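Side-chain contacts in LS-24 (Lathyrus sativus, PDB 3LP9), which probably binds hemin as a monomer and spermine as a dimer, and may take part in the response to oxidative stress and in polyamine biosynthesis: residues A[68-71]-A[72-76]; A[126-129]-A[130-133]; A[142-145]-A[146-149]; A[109-113]-A[114-118]. All blocks are in the same frame, centred on the assembly; numbering follows the deposited sequence.

In the fold
All four contacts are local turns of a four-bladed hemopexin propeller. Interactions 1 and 2 are the first hairpin turns of two adjacent blades, both of type II', and they touch where Phe-68 packs on Val-132; each is partly buried. Interactions 2 and 3 belong to one sheet, where strands 131-136 and 139-144 are neighbours and a Glu-131 to Arg-142 salt bridge joins them. Interaction 3, a surface turn, relies almost wholly on polar bonds to Asp-144. Interaction 4, partly buried and lying before that sheet in the chain, instead stacks aromatic rings, and its Phe-110 packs on Ile-143 and Asn-148 of interaction 3.

Interaction 1: A[68-71]-A[72-76]; sequences FDTE and NNEAF. With NA (sodium ion), chain G.
Phe-68 and Phe-76 form an antiparallel hydrogen-bonded pair, with N of Phe-76 3.0 Å from O of Phe-68, and the strands are closed by a type II' turn from Glu-71 to Glu-74. Just before the turn, N of Thr-70 gives an almost straight bond to O of Glu-74 (174°). Strands 66-69 and 74-79 thus make a tight hairpin of a hemopexin propeller blade. The two phenylalanine side chains run side by side on one face of it. CB of Phe-76 sits over a face of the Phe-68 ring, 4.0 Å from its centroid, a CH-pi contact, while the ring planes are inclined at 42°. CG2 of Thr-70 extends the apolar patch to CD2 of Phe-76 at 3.9 Å. Asp-69 and Ala-75 occupy the other face. There OD1 of Asp-69 binds a sodium ion at 2.8 Å, and OD2 forms a salt bridge with Arg-11. From the turn, OE1 of Glu-71 hydrogen-bonds to OH of Tyr-145. The chemistry is therefore divided by face: Phe-68 packs against Val-132 and Leu-134 of the next sheet, and Phe-76 against Leu-85 and Phe-108, whereas the negative charge of the Asp-69 carboxylate is probably partly offset by the sodium ion and Arg-11.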
ATOM      1  N   PHE A  68      -2.290  12.635 -12.195  1.00 16.12           N
ATOM      2  CA  PHE A  68      -2.876  13.744 -12.914  1.00 15.74           C
ATOM      3  C   PHE A  68      -3.019  14.892 -11.929  1.00 15.46           C
ATOM      4  O   PHE A  68      -3.396  14.715 -10.762  1.00 15.47           O
ATOM      5  CB  PHE A  68      -4.207  13.375 -13.582  1.00 15.58           C
ATOM      6  CG  PHE A  68      -5.324  12.963 -12.588  1.00 17.11           C
ATOM      7  CD1 PHE A  68      -5.638  11.614 -12.370  1.00 15.65           C
ATOM      8  CD2 PHE A  68      -6.065  13.927 -11.903  1.00 14.56           C
ATOM      9  CE1 PHE A  68      -6.666  11.267 -11.454  1.00 17.54           C
ATOM     10  CE2 PHE A  68      -7.070  13.568 -10.993  1.00 16.47           C
ATOM     11  CZ  PHE A  68      -7.390  12.260 -10.777  1.00 14.54           C
ATOM     12  N   ASP A  69      -2.613  16.059 -12.390  1.00 15.91           N
ATOM     13  CA  ASP A  69      -2.798  17.310 -11.654  1.00 15.80           C
ATOM     14  C   ASP A  69      -4.275  17.629 -11.516  1.00 16.46           C
ATOM     15  O   ASP A  69      -5.072  17.330 -12.398  1.00 16.28           O
ATOM     16  CB  ASP A  69      -2.102  18.422 -12.394  1.00 15.34           C
ATOM     17  CG  ASP A  69      -2.400  18.422 -13.898  1.00 15.46           C
ATOM     18  OD1 ASP A  69      -1.929  17.510 -14.637  1.00 15.41           O
ATOM     19  OD2 ASP A  69      -3.028  19.397 -14.341  1.00 14.06           O
ATOM     20  N   THR A  70      -4.651  18.234 -10.384  1.00 16.85           N
ATOM     21  CA  THR A  70      -6.046  18.597 -10.138  1.00 16.28           C
ATOM     22  C   THR A  70      -6.098  20.109 -10.278  1.00 16.18           C
ATOM     23  O   THR A  70      -6.508  20.641 -11.302  1.00 16.51           O
ATOM     24  CB  THR A  70      -6.517  18.057  -8.739  1.00 16.79           C
ATOM     25  OG1 THR A  70      -5.451  18.200  -7.793  1.00 16.04           O
ATOM     26  CG2 THR A  70      -6.843  16.571  -8.813  1.00 16.17           C
ATOM     27  N   GLU A  71      -5.598  20.799  -9.268  1.00 15.98           N
ATOM     28  CA  GLU A  71      -5.680  22.228  -9.189  1.00 15.60           C
ATOM     29  C   GLU A  71      -4.632  22.705  -8.222  1.00 16.17           C
ATOM     30  O   GLU A  71      -4.235  21.970  -7.335  1.00 16.28           O
ATOM     31  CB  GLU A  71      -7.043  22.687  -8.711  1.00 15.34           C
ATOM     32  CG  GLU A  71      -7.640  22.002  -7.463  1.00 15.68           C
ATOM     33  CD  GLU A  71      -9.083  22.486  -7.231  1.00 17.09           C
ATOM     34  OE1 GLU A  71      -9.983  22.110  -8.008  1.00 16.95           O
ATOM     35  OE2 GLU A  71      -9.339  23.226  -6.274  1.00 16.77           O
ATOM     36  N   ASN A  72      -4.182  23.948  -8.412  1.00 16.80           N
ATOM     37  CA  ASN A  72      -3.150  24.517  -7.561  1.00 16.97           C
ATOM     38  C   ASN A  72      -1.888  23.658  -7.628  1.00 16.60           C
ATOM     39  O   ASN A  72      -1.443  23.298  -8.733  1.00 17.26           O
ATOM     40  CB  ASN A  72      -3.692  24.693  -6.133  1.00 17.25           C
ATOM     41  CG  ASN A  72      -4.765  25.741  -6.078  1.00 16.55           C
ATOM     42  OD1 ASN A  72      -4.623  26.760  -6.693  1.00 17.96           O
ATOM     43  ND2 ASN A  72      -5.859  25.466  -5.404  1.00 16.62           N
ATOM     44  N   ASN A  73      -1.315  23.324  -6.484  1.00 16.13           N
ATOM     45  CA  ASN A  73      -0.125  22.491  -6.504  1.00 16.30           C
ATOM     46  C   ASN A  73      -0.481  21.073  -6.074  1.00 16.05           C
ATOM     47  O   ASN A  73       0.325  20.411  -5.478  1.00 16.38           O
ATOM     48  CB  ASN A  73       1.011  23.045  -5.608  1.00 16.21           C
ATOM     49  CG  ASN A  73       1.407  24.485  -5.944  1.00 15.78           C
ATOM     50  OD1 ASN A  73       1.184  24.962  -7.041  1.00 16.04           O
ATOM     51  ND2 ASN A  73       2.016  25.163  -4.988  1.00 14.82           N
ATOM     52  N   GLU A  74      -1.687  20.609  -6.395  1.00 16.32           N
ATOM     53  CA  GLU A  74      -2.094  19.241  -6.076  1.00 16.42           C
ATOM     54  C   GLU A  74      -2.239  18.302  -7.267  1.00 16.34           C
ATOM     55  O   GLU A  74      -2.406  18.754  -8.379  1.00 16.40           O
ATOM     56  CB  GLU A  74      -3.404  19.243  -5.299  1.00 16.09           C
ATOM     57  CG  GLU A  74      -3.287  20.018  -3.997  1.00 17.89           C
ATOM     58  CD  GLU A  74      -4.554  20.084  -3.204  1.00 16.48           C
ATOM     59  OE1 GLU A  74      -5.435  19.217  -3.412  1.00 17.20           O
ATOM     60  OE2 GLU A  74      -4.654  20.989  -2.353  1.00 17.00           O
ATOM     61  N   ALA A  75      -2.142  16.985  -6.993  1.00 16.09           N
ATOM     62  CA  ALA A  75      -2.189  15.868  -7.993  1.00 15.45           C
ATOM     63  C   ALA A  75      -2.471  14.547  -7.259  1.00 14.97           C
ATOM     64  O   ALA A  75      -2.033  14.338  -6.142  1.00 14.01           O
ATOM     65  CB  ALA A  75      -0.911  15.744  -8.765  1.00 14.11           C
ATOM     66  N   PHE A  76      -3.197  13.666  -7.952  1.00 15.24           N
ATOM     67  CA  PHE A  76      -3.480  12.311  -7.508  1.00 14.78           C
ATOM     68  C   PHE A  76      -2.395  11.429  -8.100  1.00 14.97           C
ATOM     69  O   PHE A  76      -2.020  11.574  -9.259  1.00 15.92           O
ATOM     70  CB  PHE A  76      -4.881  11.842  -7.986  1.00 15.13           C
ATOM     71  CG  PHE A  76      -5.987  12.059  -6.975  1.00 15.26           C
ATOM     72  CD1 PHE A  76      -6.073  11.268  -5.837  1.00 13.58           C
ATOM     73  CD2 PHE A  76      -6.924  13.076  -7.149  1.00 13.85           C
ATOM     74  CE1 PHE A  76      -7.073  11.453  -4.924  1.00 13.79           C
ATOM     75  CE2 PHE A  76      -7.917  13.271  -6.232  1.00 14.70           C
ATOM     76  CZ  PHE A  76      -8.004  12.481  -5.117  1.00 13.65           C
TER
HETATM   77 NA    NA G 318      -2.826  16.171 -16.871  1.00 17.15          NA
HETATM   78  O   HOH W   1      -1.538  13.591 -16.168  1.00 15.75           O

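Interaction 2: A[126-129]-A[130-133]; sequences STRG and KEVY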
ATOM      1  N   SER A 126      -8.781  17.428 -17.794  1.00 16.63           N
ATOM      2  CA  SER A 126      -9.526  18.166 -18.822  1.00 16.15           C
ATOM      3  C   SER A 126      -9.432  19.673 -18.535  1.00 16.88           C
ATOM      4  O   SER A 126      -9.226  20.080 -17.393  1.00 16.26           O
ATOM      5  CB  SER A 126     -10.985  17.735 -18.801  1.00 16.25           C
ATOM      6  OG  SER A 126     -11.817  18.597 -19.599  1.00 15.45           O
ATOM      7  N   THR A 127      -9.592  20.508 -19.567  1.00 17.15           N
ATOM      8  CA  THR A 127      -9.555  21.956 -19.396  1.00 17.61           C
ATOM      9  C   THR A 127     -10.919  22.305 -18.802  1.00 17.31           C
ATOM     10  O   THR A 127     -11.167  23.416 -18.270  1.00 17.41           O
ATOM     11  CB  THR A 127      -9.384  22.733 -20.794  1.00 17.40           C
ATOM     12  OG1 THR A 127     -10.269  22.176 -21.762  1.00 18.24           O
ATOM     13  CG2 THR A 127      -8.007  22.630 -21.317  1.00 17.53           C
ATOM     14  N   ARG A 128     -11.821  21.349 -18.938  1.00 16.93           N
ATOM     15  CA  ARG A 128     -13.210  21.576 -18.594  1.00 17.18           C
ATOM     16  C   ARG A 128     -13.602  21.251 -17.149  1.00 16.80           C
ATOM     17  O   ARG A 128     -13.528  20.103 -16.737  1.00 16.94           O
ATOM     18  CB  ARG A 128     -14.048  20.766 -19.546  1.00 17.65           C
ATOM     19  CG  ARG A 128     -15.399  20.456 -19.020  1.00 18.61           C
ATOM     20  CD  ARG A 128     -16.374  21.397 -19.628  1.00 16.82           C
ATOM     21  NE  ARG A 128     -17.502  20.520 -19.884  1.00 19.77           N
ATOM     22  CZ  ARG A 128     -17.869  20.151 -21.106  1.00 18.26           C
ATOM     23  NH1 ARG A 128     -17.218  20.633 -22.180  1.00 18.38           N
ATOM     24  NH2 ARG A 128     -18.877  19.300 -21.241  1.00 16.39           N
ATOM     25  N   GLY A 129     -14.076  22.271 -16.414  1.00 16.68           N
ATOM     26  CA  GLY A 129     -14.459  22.153 -14.994  1.00 16.16           C
ATOM     27  C   GLY A 129     -13.442  21.352 -14.187  1.00 16.10           C
ATOM     28  O   GLY A 129     -12.221  21.631 -14.222  1.00 15.41           O
ATOM     29  N   LYS A 130     -13.949  20.367 -13.450  1.00 15.76           N
ATOM     30  CA  LYS A 130     -13.064  19.454 -12.682  1.00 15.95           C
ATOM     31  C   LYS A 130     -12.998  18.042 -13.296  1.00 15.69           C
ATOM     32  O   LYS A 130     -12.806  17.045 -12.586  1.00 14.76           O
ATOM     33  CB  LYS A 130     -13.525  19.419 -11.222  1.00 16.04           C
ATOM     34  CG  LYS A 130     -13.640  20.778 -10.602  1.00 15.81           C
ATOM     35  CD  LYS A 130     -13.831  20.605  -9.148  1.00 17.90           C
ATOM     36  CE  LYS A 130     -13.314  21.778  -8.325  1.00 18.73           C
ATOM     37  NZ  LYS A 130     -13.365  21.361  -6.861  1.00 17.11           N
ATOM     38  N   GLU A 131     -13.175  17.987 -14.619  1.00 15.18           N
ATOM     39  CA  GLU A 131     -13.190  16.719 -15.342  1.00 16.16           C
ATOM     40  C   GLU A 131     -11.797  16.108 -15.641  1.00 16.10           C
ATOM     41  O   GLU A 131     -10.814  16.813 -15.747  1.00 16.36           O
ATOM     42  CB  GLU A 131     -14.069  16.815 -16.586  1.00 16.49           C
ATOM     43  CG  GLU A 131     -15.551  17.059 -16.262  1.00 14.68           C
ATOM     44  CD  GLU A 131     -16.408  17.198 -17.480  1.00 15.71           C
ATOM     45  OE1 GLU A 131     -16.036  16.637 -18.532  1.00 15.40           O
ATOM     46  OE2 GLU A 131     -17.446  17.895 -17.401  1.00 15.12           O
ATOM     47  N   VAL A 132     -11.733  14.777 -15.676  1.00 16.34           N
ATOM     48  CA  VAL A 132     -10.477  13.985 -15.810  1.00 15.25           C
ATOM     49  C   VAL A 132     -10.801  12.771 -16.698  1.00 15.76           C
ATOM     50  O   VAL A 132     -11.899  12.211 -16.613  1.00 16.58           O
ATOM     51  CB  VAL A 132      -9.891  13.479 -14.444  1.00 14.78           C
ATOM     52  CG1 VAL A 132      -8.574  12.782 -14.615  1.00 12.95           C
ATOM     53  CG2 VAL A 132      -9.725  14.580 -13.450  1.00 14.44           C
ATOM     54  N   TYR A 133      -9.877  12.405 -17.574  1.00 15.90           N
ATOM     55  CA  TYR A 133      -9.955  11.160 -18.332  1.00 15.98           C
ATOM     56  C   TYR A 133      -8.938  10.190 -17.845  1.00 15.25           C
ATOM     57  O   TYR A 133      -7.772  10.507 -17.744  1.00 15.56           O
ATOM     58  CB  TYR A 133      -9.758  11.401 -19.831  1.00 15.54           C
ATOM     59  CG  TYR A 133     -10.780  12.382 -20.390  1.00 15.60           C
ATOM     60  CD1 TYR A 133     -11.919  11.934 -21.101  1.00 14.86           C
ATOM     61  CD2 TYR A 133     -10.616  13.756 -20.194  1.00 14.05           C
ATOM     62  CE1 TYR A 133     -12.839  12.846 -21.585  1.00 14.44           C
ATOM     63  CE2 TYR A 133     -11.535  14.656 -20.655  1.00 13.23           C
ATOM     64  CZ  TYR A 133     -12.632  14.205 -21.344  1.00 13.81           C
ATOM     65  OH  TYR A 133     -13.520  15.142 -21.825  1.00 16.83           O
TER
HETATM   66  O   HOH W   2     -13.873  17.172 -20.016  1.00 17.53           O
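Arg-128 and Glu-131 lie side by side and point the same way across a type II' beta turn, the hairpin turn that leads into strand 131-136 of a hemopexin blade. The turn is closed by N of Glu-131, 3.0 Å from O of Arg-128, and N of Ser-126 bonds to O of Glu-131 at 2.9 Å. Gly-129 takes the second position with a positive phi of 44°, where a side chain would collide with N of Lys-130. CG of Arg-128, opposite the backbone N (chi1 157°), lies alongside the carboxylate, and bends at the next two torsions bring NE to 3.6 Å from OE2 of Glu-131. This is a long salt bridge, and the guanidinium and carboxylate planes are strongly turned against each other (72°), so the pairing is not a flat two-pronged one. The firmer mate of Glu-131 is Arg-142 on the adjacent strand, which bonds to OE1. An alanine in place of Glu-131 would probably leave Arg-142 without this carboxylate and deprive the bridging water of one acceptor. Ser-126, two residues ahead of the turn, brings its CB to the edge of the Tyr-133 ring, 3.6 Å from CE2. With OG anti to its own N, this serine accepts from N of Arg-128 at 2.8 Å, an ST turn leading into the hairpin turn. A single water draws the three polar ends together, donating to OE1 of Glu-131 at 2.7 Å and lying 2.7 Å from OH of Tyr-133 and 2.5 Å from OG of Ser-126.

Interaction 3: A[142-145]-A[146-149]; sequences RIDY and GSNS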
ATOM      1  N   ARG A 142     -14.203   8.970 -17.953  1.00 16.25           N
ATOM      2  CA  ARG A 142     -14.229  10.443 -17.819  1.00 16.83           C
ATOM      3  C   ARG A 142     -14.928  10.730 -16.476  1.00 16.98           C
ATOM      4  O   ARG A 142     -16.077  10.258 -16.258  1.00 17.05           O
ATOM      5  CB  ARG A 142     -15.003  11.040 -18.970  1.00 16.32           C
ATOM      6  CG  ARG A 142     -15.193  12.527 -18.968  1.00 16.30           C
ATOM      7  CD  ARG A 142     -16.179  12.765 -20.069  1.00 15.55           C
ATOM      8  NE  ARG A 142     -16.618  14.129 -20.088  1.00 18.12           N
ATOM      9  CZ  ARG A 142     -17.639  14.594 -20.780  1.00 17.57           C
ATOM     10  NH1 ARG A 142     -18.344  13.771 -21.540  1.00 18.42           N
ATOM     11  NH2 ARG A 142     -17.944  15.879 -20.688  1.00 18.06           N
ATOM     12  N   ILE A 143     -14.211  11.379 -15.536  1.00 16.50           N
ATOM     13  CA  ILE A 143     -14.788  11.667 -14.209  1.00 16.48           C
ATOM     14  C   ILE A 143     -14.880  13.172 -13.851  1.00 16.30           C
ATOM     15  O   ILE A 143     -14.387  14.026 -14.586  1.00 16.56           O
ATOM     16  CB  ILE A 143     -14.088  10.860 -13.092  1.00 16.18           C
ATOM     17  CG1 ILE A 143     -12.804  11.553 -12.636  1.00 16.54           C
ATOM     18  CG2 ILE A 143     -13.870   9.425 -13.542  1.00 15.78           C
ATOM     19  CD1 ILE A 143     -12.152  10.936 -11.417  1.00 14.61           C
ATOM     20  N   ASP A 144     -15.529  13.480 -12.734  1.00 16.27           N
ATOM     21  CA  ASP A 144     -15.555  14.829 -12.168  1.00 16.24           C
ATOM     22  C   ASP A 144     -15.098  14.706 -10.710  1.00 16.30           C
ATOM     23  O   ASP A 144     -15.828  14.166  -9.893  1.00 16.51           O
ATOM     24  CB  ASP A 144     -16.927  15.411 -12.280  1.00 15.44           C
ATOM     25  CG  ASP A 144     -17.014  16.829 -11.747  1.00 17.54           C
ATOM     26  OD1 ASP A 144     -16.475  17.155 -10.643  1.00 18.18           O
ATOM     27  OD2 ASP A 144     -17.644  17.650 -12.425  1.00 17.29           O
ATOM     28  N   TYR A 145     -13.877  15.141 -10.387  1.00 16.31           N
ATOM     29  CA  TYR A 145     -13.387  14.978  -9.024  1.00 16.30           C
ATOM     30  C   TYR A 145     -14.001  15.889  -7.980  1.00 16.80           C
ATOM     31  O   TYR A 145     -13.743  15.684  -6.791  1.00 17.41           O
ATOM     32  CB  TYR A 145     -11.884  15.046  -8.927  1.00 16.41           C
ATOM     33  CG  TYR A 145     -11.286  16.412  -9.213  1.00 17.05           C
ATOM     34  CD1 TYR A 145     -10.538  16.627 -10.387  1.00 15.53           C
ATOM     35  CD2 TYR A 145     -11.403  17.459  -8.278  1.00 16.79           C
ATOM     36  CE1 TYR A 145      -9.918  17.853 -10.637  1.00 16.70           C
ATOM     37  CE2 TYR A 145     -10.837  18.730  -8.515  1.00 16.80           C
ATOM     38  CZ  TYR A 145     -10.092  18.928  -9.701  1.00 17.70           C
ATOM     39  OH  TYR A 145      -9.510  20.156  -9.942  1.00 16.32           O
ATOM     40  N   GLY A 146     -14.826  16.868  -8.377  1.00 16.72           N
ATOM     41  CA  GLY A 146     -15.551  17.674  -7.400  1.00 16.03           C
ATOM     42  C   GLY A 146     -16.786  16.936  -6.933  1.00 16.01           C
ATOM     43  O   GLY A 146     -17.092  16.894  -5.748  1.00 15.61           O
ATOM     44  N   SER A 147     -17.521  16.364  -7.887  1.00 15.96           N
ATOM     45  CA  SER A 147     -18.716  15.554  -7.581  1.00 15.60           C
ATOM     46  C   SER A 147     -18.307  14.120  -7.278  1.00 16.03           C
ATOM     47  O   SER A 147     -19.077  13.348  -6.690  1.00 15.97           O
ATOM     48  CB  SER A 147     -19.689  15.549  -8.738  1.00 15.29           C
ATOM     49  OG  SER A 147     -19.283  14.633  -9.753  1.00 15.64           O
ATOM     50  N   ASN A 148     -17.085  13.775  -7.678  1.00 16.01           N
ATOM     51  CA  ASN A 148     -16.535  12.445  -7.441  1.00 16.87           C
ATOM     52  C   ASN A 148     -17.480  11.458  -8.095  1.00 16.83           C
ATOM     53  O   ASN A 148     -18.015  10.591  -7.435  1.00 17.18           O
ATOM     54  CB  ASN A 148     -16.324  12.125  -5.932  1.00 16.04           C
ATOM     55  CG  ASN A 148     -15.352  10.964  -5.715  1.00 16.71           C
ATOM     56  OD1 ASN A 148     -14.483  10.727  -6.579  1.00 17.34           O
ATOM     57  ND2 ASN A 148     -15.466  10.249  -4.589  1.00 13.97           N
ATOM     58  N   SER A 149     -17.659  11.600  -9.407  1.00 16.89           N
ATOM     59  CA  SER A 149     -18.582  10.761 -10.158  1.00 16.74           C
ATOM     60  C   SER A 149     -18.055  10.597 -11.589  1.00 17.46           C
ATOM     61  O   SER A 149     -17.085  11.247 -11.986  1.00 16.33           O
ATOM     62  CB  SER A 149     -19.948  11.426 -10.223  1.00 16.75           C
ATOM     63  OG  SER A 149     -19.875  12.577 -11.062  1.00 16.11           O
TER
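Asp-144 meets the turn that follows it with both its side chain and its backbone. OD1 accepts two amide hydrogens: N of Gly-146 at 2.8 Å, approaching nearly along the C-O axis, and N of Ser-147 at 3.1 Å, which comes from above the carboxylate plane in a straighter bond (166°). With chi1 at -178° the carboxyl group stands beside the carbonyl carbon, on the side where the chain folds back, and this is what lets OD1 reach both amides. The backbone carbonyl of Asp-144 is also shared. N of Ser-149 bonds to it at 3.2 Å, and N of Asn-148 lies 2.6 Å from the same O in a bent, weak bond (123°). Asn-148 and Ser-149 thus both face Asp-144, a G1 beta bulge, with Asn-148 in a left-handed backbone conformation; it opens strand 149-157 beside strand 139-144 in the hemopexin blade. The return bond, from N of Asp-144 to O of Ser-149 at 2.8 Å, completes the antiparallel pair. Beside CB of Asp-144, OG of Ser-147 lies 2.5 Å from OG of Ser-149 in a hydrogen bond whose donor could be either hydroxyl. Other polar ends find partners outside the turn: OH of Tyr-145 bonds to NH2 of Arg-125, NH1 of Arg-142 to OD1 of Asn-152, and ND2 of Asn-148 gives its hydrogen bond to O of Val-107.

Interaction 4: A[109-113]-A[114-118]; sequences PFFEG and TVFES
Phe-111 and Phe-116 form an offset stack, their planes 14° apart and their centroids separated by 4.6 Å, across two consecutive beta turns in the loop before strand 122-125 of the hemopexin propeller. CB of Phe-116 stands over the centre of the Phe-111 ring, 3.6 Å from its centroid, while the Phe-116 ring is displaced so that CE1 of Phe-111 meets its CD2. CE2 of Phe-110 covers the opposite face of Phe-111, leaving that ring sandwiched. Replacing Phe-111 with an alanine would probably open a gap between Phe-110 and Phe-116. Outward from the stack, Ala-141 touches both rings, and Leu-134 and Ile-155 pack on Phe-116. Thr-114 positions the pair: its N closes the type II turn on O of Phe-111, and its OG1 gives that oxygen a second bond at 2.6 Å. OG1 also accepts from N of Phe-116 at 3.2 Å, an ST turn at the start of the second, type I turn. Segment 114-118 ends at Ser-118, a probable spermine-binding residue. Farther out, the extended Glu-117 chain reaches back, and its OE1 accepts from N of Gly-113 at 2.6 Å, on the anti side of the carboxylate, 33° out of its plane.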
ATOM      1  N   PRO A 109     -15.304   5.432  -5.275  1.00 16.17           N
ATOM      2  CA  PRO A 109     -16.157   4.244  -5.183  1.00 16.19           C
ATOM      3  C   PRO A 109     -16.695   3.723  -6.537  1.00 16.71           C
ATOM      4  O   PRO A 109     -16.772   2.498  -6.753  1.00 15.52           O
ATOM      5  CB  PRO A 109     -17.276   4.686  -4.190  1.00 16.20           C
ATOM      6  CG  PRO A 109     -16.530   5.690  -3.301  1.00 15.48           C
ATOM      7  CD  PRO A 109     -15.749   6.480  -4.323  1.00 15.32           C
ATOM      8  N   PHE A 110     -17.083   4.656  -7.421  1.00 16.75           N
ATOM      9  CA  PHE A 110     -17.664   4.297  -8.729  1.00 16.65           C
ATOM     10  C   PHE A 110     -16.754   3.364  -9.552  1.00 17.01           C
ATOM     11  O   PHE A 110     -17.174   2.876 -10.622  1.00 17.15           O
ATOM     12  CB  PHE A 110     -17.987   5.556  -9.565  1.00 16.75           C
ATOM     13  CG  PHE A 110     -16.817   6.467  -9.746  1.00 15.14           C
ATOM     14  CD1 PHE A 110     -16.620   7.524  -8.899  1.00 16.23           C
ATOM     15  CD2 PHE A 110     -15.896   6.244 -10.739  1.00 15.57           C
ATOM     16  CE1 PHE A 110     -15.511   8.333  -9.041  1.00 17.52           C
ATOM     17  CE2 PHE A 110     -14.798   7.036 -10.891  1.00 15.50           C
ATOM     18  CZ  PHE A 110     -14.580   8.080 -10.042  1.00 15.56           C
ATOM     19  N   PHE A 111     -15.524   3.116  -9.065  1.00 16.24           N
ATOM     20  CA  PHE A 111     -14.560   2.296  -9.768  1.00 15.34           C
ATOM     21  C   PHE A 111     -14.566   0.896  -9.264  1.00 15.78           C
ATOM     22  O   PHE A 111     -14.021   0.015  -9.914  1.00 17.09           O
ATOM     23  CB  PHE A 111     -13.137   2.842  -9.655  1.00 15.31           C
ATOM     24  CG  PHE A 111     -12.744   3.748 -10.793  1.00 15.34           C
ATOM     25  CD1 PHE A 111     -13.451   3.735 -11.988  1.00 16.10           C
ATOM     26  CD2 PHE A 111     -11.709   4.648 -10.647  1.00 15.97           C
ATOM     27  CE1 PHE A 111     -13.138   4.605 -13.025  1.00 17.28           C
ATOM     28  CE2 PHE A 111     -11.371   5.511 -11.659  1.00 17.03           C
ATOM     29  CZ  PHE A 111     -12.076   5.493 -12.864  1.00 17.09           C
ATOM     30  N   GLU A 112     -15.139   0.685  -8.101  1.00 15.09           N
ATOM     31  CA  GLU A 112     -15.253  -0.613  -7.554  1.00 15.49           C
ATOM     32  C   GLU A 112     -15.871  -1.560  -8.553  1.00 15.85           C
ATOM     33  O   GLU A 112     -16.850  -1.207  -9.240  1.00 16.76           O
ATOM     34  CB  GLU A 112     -16.126  -0.552  -6.324  1.00 15.65           C
ATOM     35  CG  GLU A 112     -16.573  -1.864  -5.819  1.00 16.30           C
ATOM     36  CD  GLU A 112     -17.007  -1.650  -4.405  1.00 19.24           C
ATOM     37  OE1 GLU A 112     -16.640  -0.538  -3.877  1.00 21.67           O
ATOM     38  OE2 GLU A 112     -17.679  -2.514  -3.774  1.00 19.98           O
ATOM     39  N   GLY A 113     -15.337  -2.778  -8.587  1.00 15.57           N
ATOM     40  CA  GLY A 113     -15.747  -3.813  -9.545  1.00 15.75           C
ATOM     41  C   GLY A 113     -15.591  -3.467 -11.045  1.00 16.24           C
ATOM     42  O   GLY A 113     -16.330  -4.009 -11.871  1.00 15.58           O
ATOM     43  N   THR A 114     -14.671  -2.548 -11.393  1.00 15.62           N
ATOM     44  CA  THR A 114     -14.371  -2.223 -12.765  1.00 15.16           C
ATOM     45  C   THR A 114     -12.905  -2.530 -12.955  1.00 15.55           C
ATOM     46  O   THR A 114     -12.216  -2.867 -11.984  1.00 16.05           O
ATOM     47  CB  THR A 114     -14.627  -0.733 -13.082  1.00 15.37           C
ATOM     48  OG1 THR A 114     -13.588   0.058 -12.516  1.00 15.70           O
ATOM     49  CG2 THR A 114     -15.904  -0.268 -12.523  1.00 14.07           C
ATOM     50  N   VAL A 115     -12.412  -2.404 -14.194  1.00 15.03           N
ATOM     51  CA  VAL A 115     -11.014  -2.604 -14.518  1.00 14.87           C
ATOM     52  C   VAL A 115     -10.041  -1.622 -13.830  1.00 14.98           C
ATOM     53  O   VAL A 115      -8.836  -1.889 -13.744  1.00 15.43           O
ATOM     54  CB  VAL A 115     -10.769  -2.575 -16.071  1.00 15.38           C
ATOM     55  CG1 VAL A 115     -11.567  -3.706 -16.803  1.00 14.87           C
ATOM     56  CG2 VAL A 115     -11.064  -1.210 -16.666  1.00 15.30           C
ATOM     57  N   PHE A 116     -10.556  -0.495 -13.351  1.00 14.83           N
ATOM     58  CA  PHE A 116      -9.728   0.512 -12.690  1.00 15.51           C
ATOM     59  C   PHE A 116      -9.512   0.203 -11.224  1.00 15.73           C
ATOM     60  O   PHE A 116      -8.611   0.762 -10.601  1.00 15.31           O
ATOM     61  CB  PHE A 116     -10.336   1.874 -12.837  1.00 14.70           C
ATOM     62  CG  PHE A 116     -10.442   2.345 -14.271  1.00 15.90           C
ATOM     63  CD1 PHE A 116      -9.452   3.139 -14.836  1.00 14.68           C
ATOM     64  CD2 PHE A 116     -11.587   2.050 -15.034  1.00 16.02           C
ATOM     65  CE1 PHE A 116      -9.563   3.573 -16.144  1.00 15.28           C
ATOM     66  CE2 PHE A 116     -11.703   2.488 -16.340  1.00 14.09           C
ATOM     67  CZ  PHE A 116     -10.680   3.235 -16.904  1.00 15.08           C
ATOM     68  N   GLU A 117     -10.304  -0.717 -10.666  1.00 16.01           N
ATOM     69  CA  GLU A 117     -10.168  -0.987  -9.235  1.00 16.01           C
ATOM     70  C   GLU A 117      -8.754  -1.365  -8.833  1.00 16.16           C
ATOM     71  O   GLU A 117      -8.227  -0.863  -7.837  1.00 16.03           O
ATOM     72  CB  GLU A 117     -11.186  -2.025  -8.766  1.00 15.77           C
ATOM     73  CG  GLU A 117     -11.128  -2.300  -7.258  1.00 15.62           C
ATOM     74  CD  GLU A 117     -12.166  -3.306  -6.810  1.00 17.57           C
ATOM     75  OE1 GLU A 117     -13.132  -3.592  -7.590  1.00 17.67           O
ATOM     76  OE2 GLU A 117     -12.029  -3.812  -5.682  1.00 16.66           O
ATOM     77  N   SER A 118      -8.167  -2.263  -9.618  1.00 16.44           N
ATOM     78  CA  SER A 118      -6.833  -2.861  -9.383  1.00 16.87           C
ATOM     79  C   SER A 118      -5.690  -1.983  -9.937  1.00 16.71           C
ATOM     80  O   SER A 118      -4.503  -2.302  -9.755  1.00 15.71           O
ATOM     81  CB  SER A 118      -6.759  -4.252 -10.053  1.00 17.10           C
ATOM     82  OG  SER A 118      -6.740  -4.092 -11.476  1.00 15.40           O
TER